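PDB 3RGC: possible periplasmic protein from Campylobacter jejuni, which is a SurA-like periplasmic chaperone that probably also has peptidyl-prolyl cis-trans isomerase activity. Local coordinates for residues L32-L35 with I36-M40; N232-Q235 with D236-K240. All blocks are in the same frame, centred on the assembly; numbering follows the deposited sequence.

Contact 1 of 2, residues L32-L35 with I36-M40; sequences LGVL and INEKM
The carbonyl oxygens of Gly33, Val34 and Leu35 accept the amides of Asn37, Glu38 and Lys39 in the i to i+4 pattern of a regular alpha-helix, with Asn37 N 3.0 Å from Gly33 O in the straightest of the three bonds (N-H...O angle 176°), Glu38 N 2.8 Å from Val34 O and Lys39 N 3.1 Å from Leu35 O.

Val34 and Glu38, one turn apart, run side by side and point the same way. Val34 places CG1 anti to its backbone N (chi1 159°), and that methyl lies alongside the glutamate carboxylate, with CG1 3.8 Å from Glu38 OE2. The Glu38 chain is extended beyond CG, and Glu38 CG itself passes 3.5 Å from Val34 O. The second carboxylate oxygen of Glu38, OE1, comes near a methyl of Leu35, with Glu38 OE1 4.1 Å from Leu35 CD2; these two side chains are slanted against each other. With CG anti to the carbonyl carbon (chi1 -61°), Lys39 sets its CG 3.2 Å from Leu35 O, the carbonyl that accepts its own amide; the bend at the next bond then steers the rest of the chain.

Leu32 and Leu35 turn to the rest of the fold, where both meet Ile17 of helix 14-23, and Leu35 also touches Ile12 of strand 10-13. Ile36 packs on Ile247 of strand 247-249, and Met40 on helix 218-244. Leu32, Leu35 and Met40 are thereby buried in this helix of the SurA N-terminal region.

Across the turn, then, the backbone carries the hydrogen bonds, while the side chains meet by van der Waals contact. The Glu38 carboxylate meets the side chains of 32-35 through methyl groups alone, so they offer its charge no polar partner.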
loop_
_atom_site.group_PDB
_atom_site.type_symbol
_atom_site.label_atom_id
_atom_site.label_comp_id
_atom_site.label_asym_id
_atom_site.label_seq_id
_atom_site.Cartn_x
_atom_site.Cartn_y
_atom_site.Cartn_z
ATOM N N LEU B 32 -9.719 14.252 -38.430
ATOM C CA LEU B 32 -10.412 15.520 -38.558
ATOM C C LEU B 32 -10.953 15.941 -37.203
ATOM O O LEU B 32 -10.873 17.116 -36.829
ATOM C CB LEU B 32 -11.561 15.374 -39.552
ATOM C CG LEU B 32 -11.910 16.560 -40.444
ATOM C CD1 LEU B 32 -10.767 16.858 -41.396
ATOM C CD2 LEU B 32 -13.190 16.263 -41.211
ATOM N N GLY B 33 -11.507 14.980 -36.469
ATOM C CA GLY B 33 -12.005 15.234 -35.126
ATOM C C GLY B 33 -10.906 15.742 -34.202
ATOM O O GLY B 33 -11.069 16.750 -33.515
ATOM N N VAL B 34 -9.777 15.044 -34.189
ATOM C CA VAL B 34 -8.642 15.452 -33.364
ATOM C C VAL B 34 -8.219 16.876 -33.698
ATOM O O VAL B 34 -8.078 17.724 -32.811
ATOM C CB VAL B 34 -7.434 14.526 -33.571
ATOM C CG1 VAL B 34 -6.152 15.224 -33.154
ATOM C CG2 VAL B 34 -7.620 13.241 -32.800
ATOM N N LEU B 35 -8.029 17.136 -34.988
ATOM C CA LEU B 35 -7.577 18.444 -35.436
ATOM C C LEU B 35 -8.588 19.528 -35.079
ATOM O O LEU B 35 -8.207 20.640 -34.715
ATOM C CB LEU B 35 -7.286 18.430 -36.939
ATOM C CG LEU B 35 -5.946 17.815 -37.356
ATOM C CD1 LEU B 35 -5.840 17.721 -38.865
ATOM C CD2 LEU B 35 -4.788 18.646 -36.805
ATOM N N ILE B 36 -9.877 19.202 -35.151
ATOM C CA ILE B 36 -10.896 20.191 -34.810
ATOM C C ILE B 36 -10.783 20.522 -33.330
ATOM O O ILE B 36 -10.718 21.684 -32.953
ATOM C CB ILE B 36 -12.324 19.729 -35.140
ATOM C CG1 ILE B 36 -12.489 19.514 -36.645
ATOM C CG2 ILE B 36 -13.337 20.736 -34.646
ATOM C CD1 ILE B 36 -13.913 19.364 -37.060
ATOM N N ASN B 37 -10.721 19.496 -32.494
ATOM C CA ASN B 37 -10.556 19.723 -31.060
ATOM C C ASN B 37 -9.234 20.414 -30.699
ATOM O O ASN B 37 -9.202 21.252 -29.804
ATOM C CB ASN B 37 -10.718 18.412 -30.281
ATOM C CG ASN B 37 -10.561 18.600 -28.784
ATOM O OD1 ASN B 37 -11.501 18.993 -28.089
ATOM N ND2 ASN B 37 -9.366 18.309 -28.277
ATOM N N GLU B 38 -8.143 20.078 -31.385
ATOM C CA GLU B 38 -6.877 20.758 -31.103
ATOM C C GLU B 38 -6.984 22.241 -31.379
ATOM O O GLU B 38 -6.414 23.050 -30.664
ATOM C CB GLU B 38 -5.737 20.196 -31.929
ATOM C CG GLU B 38 -5.110 18.950 -31.358
ATOM C CD GLU B 38 -3.882 18.540 -32.140
ATOM O OE1 GLU B 38 -3.442 19.339 -33.001
ATOM O OE2 GLU B 38 -3.363 17.425 -31.898
ATOM N N LYS B 39 -7.708 22.612 -32.425
ATOM C CA LYS B 39 -7.832 24.039 -32.725
ATOM C C LYS B 39 -8.671 24.748 -31.669
ATOM O O LYS B 39 -8.388 25.884 -31.315
ATOM C CB LYS B 39 -8.402 24.275 -34.118
ATOM C CG LYS B 39 -7.546 23.712 -35.232
ATOM C CD LYS B 39 -6.112 24.182 -35.097
ATOM C CE LYS B 39 -5.255 23.657 -36.227
ATOM N NZ LYS B 39 -3.840 24.104 -36.079
ATOM N N MET B 40 -9.701 24.071 -31.170
ATOM C CA MET B 40 -10.517 24.625 -30.097
ATOM C C MET B 40 -9.644 24.895 -28.875
ATOM O O MET B 40 -9.768 25.936 -28.245
ATOM C CB MET B 40 -11.678 23.688 -29.729
ATOM C CG MET B 40 -12.838 23.660 -30.724
ATOM S SD MET B 40 -14.131 22.453 -30.277
ATOM C CE MET B 40 -14.524 23.069 -28.704
#

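Contact 2 of 2, residues N232-Q235 with D236-K240; sequences NFIQ and DYFDK
Ile234 and Phe238 lie side by side one helical turn apart, the methyl CG2 of Ile234 4.2 Å from CD2 of the Phe238 ring. Phe238 CD2 also comes within 3.4 Å of Ile234 O, the carbonyl that accepts the Phe238 amide N at 3.1 Å. On one face of the same ring sits Tyr237, its CD2 4.2 Å above the plane and over the centre. Further round the helix, Gln235 and Asp239 slant across one another, their amide and carboxylate planes 47° apart; Gln235 OE1 and Asp239 OD1, both acceptors, stand 3.9 Å apart without a hydrogen bond.

Backbone bonds set this spacing: Asp236 N to Asn232 O at 2.7 Å and Asp239 N to Gln235 O at 2.8 Å continue the i to i+4 ladder. A long salt bridge, Lys240 NZ to Asp236 OD2 at 4.0 Å, spans the next turn. The Tyr237 hydroxyl is hydrogen-bonded to Gln44 of helix 30-48.

Phe233, Tyr237 and Phe238 all pack on Ile106 of helix 86-107, and Ile234 on Tyr103. The aromatic side of helix 218-244 therefore lies against helix 86-107, while Tyr237 ties it to helix 30-48.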
loop_
_atom_site.group_PDB
_atom_site.type_symbol
_atom_site.label_atom_id
_atom_site.label_comp_id
_atom_site.label_asym_id
_atom_site.label_seq_id
_atom_site.Cartn_x
_atom_site.Cartn_y
_atom_site.Cartn_z
ATOM N N ASN B 232 -17.200 16.129 -16.239
ATOM C CA ASN B 232 -18.443 16.596 -16.856
ATOM C C ASN B 232 -18.425 18.072 -17.179
ATOM O O ASN B 232 -18.884 18.500 -18.243
ATOM C CB ASN B 232 -19.651 16.308 -15.954
ATOM C CG ASN B 232 -19.932 14.832 -15.814
ATOM O OD1 ASN B 232 -19.370 14.010 -16.543
ATOM N ND2 ASN B 232 -20.809 14.480 -14.878
ATOM N N PHE B 233 -17.920 18.859 -16.238
ATOM C CA PHE B 233 -17.836 20.298 -16.436
ATOM C C PHE B 233 -16.905 20.638 -17.600
ATOM O O PHE B 233 -17.175 21.532 -18.398
ATOM C CB PHE B 233 -17.335 20.977 -15.161
ATOM C CG PHE B 233 -17.195 22.454 -15.299
ATOM C CD1 PHE B 233 -18.254 23.301 -14.991
ATOM C CD2 PHE B 233 -16.010 23.003 -15.746
ATOM C CE1 PHE B 233 -18.121 24.675 -15.131
ATOM C CE2 PHE B 233 -15.872 24.389 -15.889
ATOM C CZ PHE B 233 -16.925 25.221 -15.583
ATOM N N ILE B 234 -15.787 19.932 -17.666
ATOM C CA ILE B 234 -14.850 20.103 -18.764
ATOM C C ILE B 234 -15.523 19.734 -20.092
ATOM O O ILE B 234 -15.507 20.516 -21.044
ATOM C CB ILE B 234 -13.592 19.255 -18.544
ATOM C CG1 ILE B 234 -12.719 19.877 -17.452
ATOM C CG2 ILE B 234 -12.812 19.121 -19.838
ATOM C CD1 ILE B 234 -11.456 19.071 -17.164
ATOM N N GLN B 235 -16.123 18.550 -20.144
ATOM C CA GLN B 235 -16.877 18.126 -21.324
ATOM C C GLN B 235 -17.953 19.135 -21.696
ATOM O O GLN B 235 -18.028 19.586 -22.835
ATOM C CB GLN B 235 -17.511 16.756 -21.097
ATOM C CG GLN B 235 -16.582 15.589 -21.373
ATOM C CD GLN B 235 -16.456 15.283 -22.855
ATOM O OE1 GLN B 235 -17.189 15.833 -23.680
ATOM N NE2 GLN B 235 -15.525 14.396 -23.200
ATOM N N ASP B 236 -18.784 19.492 -20.726
ATOM C CA ASP B 236 -19.842 20.458 -20.957
ATOM C C ASP B 236 -19.285 21.773 -21.498
ATOM O O ASP B 236 -19.880 22.408 -22.374
ATOM C CB ASP B 236 -20.620 20.697 -19.660
ATOM C CG ASP B 236 -21.650 21.803 -19.788
ATOM O OD1 ASP B 236 -22.754 21.540 -20.309
ATOM O OD2 ASP B 236 -21.353 22.941 -19.362
ATOM N N TYR B 237 -18.140 22.182 -20.967
ATOM C CA TYR B 237 -17.519 23.432 -21.377
ATOM C C TYR B 237 -17.178 23.376 -22.867
ATOM O O TYR B 237 -17.407 24.345 -23.601
ATOM C CB TYR B 237 -16.257 23.689 -20.543
ATOM C CG TYR B 237 -15.566 24.996 -20.863
ATOM C CD1 TYR B 237 -15.814 26.138 -20.115
ATOM C CD2 TYR B 237 -14.666 25.087 -21.915
ATOM C CE1 TYR B 237 -15.182 27.336 -20.417
ATOM C CE2 TYR B 237 -14.039 26.266 -22.218
ATOM C CZ TYR B 237 -14.297 27.388 -21.468
ATOM O OH TYR B 237 -13.654 28.559 -21.775
ATOM N N PHE B 238 -16.639 22.240 -23.309
ATOM C CA PHE B 238 -16.339 22.049 -24.729
ATOM C C PHE B 238 -17.545 21.756 -25.627
ATOM O O PHE B 238 -17.541 22.148 -26.791
ATOM C CB PHE B 238 -15.186 21.061 -24.947
ATOM C CG PHE B 238 -13.848 21.641 -24.586
ATOM C CD1 PHE B 238 -13.261 22.600 -25.389
ATOM C CD2 PHE B 238 -13.209 21.277 -23.415
ATOM C CE1 PHE B 238 -12.044 23.162 -25.050
ATOM C CE2 PHE B 238 -11.992 21.839 -23.073
ATOM C CZ PHE B 238 -11.411 22.780 -23.892
ATOM N N ASP B 239 -18.586 21.117 -25.099
ATOM C CA ASP B 239 -19.828 20.981 -25.878
ATOM C C ASP B 239 -20.404 22.346 -26.213
ATOM O O ASP B 239 -20.689 22.641 -27.373
ATOM C CB ASP B 239 -20.891 20.173 -25.141
ATOM C CG ASP B 239 -20.446 18.762 -24.851
ATOM O OD1 ASP B 239 -19.569 18.260 -25.593
ATOM O OD2 ASP B 239 -20.965 18.165 -23.870
ATOM N N LYS B 240 -20.587 23.172 -25.186
ATOM C CA LYS B 240 -21.105 24.517 -25.377
ATOM C C LYS B 240 -20.240 25.280 -26.372
ATOM O O LYS B 240 -20.716 26.171 -27.072
ATOM C CB LYS B 240 -21.138 25.277 -24.053
ATOM C CG LYS B 240 -22.234 24.849 -23.087
ATOM C CD LYS B 240 -22.261 25.778 -21.882
ATOM C CE LYS B 240 -23.389 25.437 -20.928
ATOM N NZ LYS B 240 -23.387 26.346 -19.744
#

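How the contacts relate
Both contacts are short runs, two to three turns, of longer helices, 30-48 and 218-244, with centres about 15 Å apart. They meet directly: Met40 CE of contact 1, from a side chain that takes no part in the packing between 32-35 and 36-40, lies 3.6 Å from Phe238 CD1 of contact 2 and joins the two helices. Contact 1 is partly buried, with aliphatic side chains toward helix 14-23 and strands 10-13 and 247-249, the outer strands of the small three-stranded sheet, and a carboxylate laid against methyls. Contact 2 is a surface contact, aromatic where it faces helix 86-107 and polar on its exposed residues. Helix 218-244, though far along the sequence, packs among the N-terminal helices.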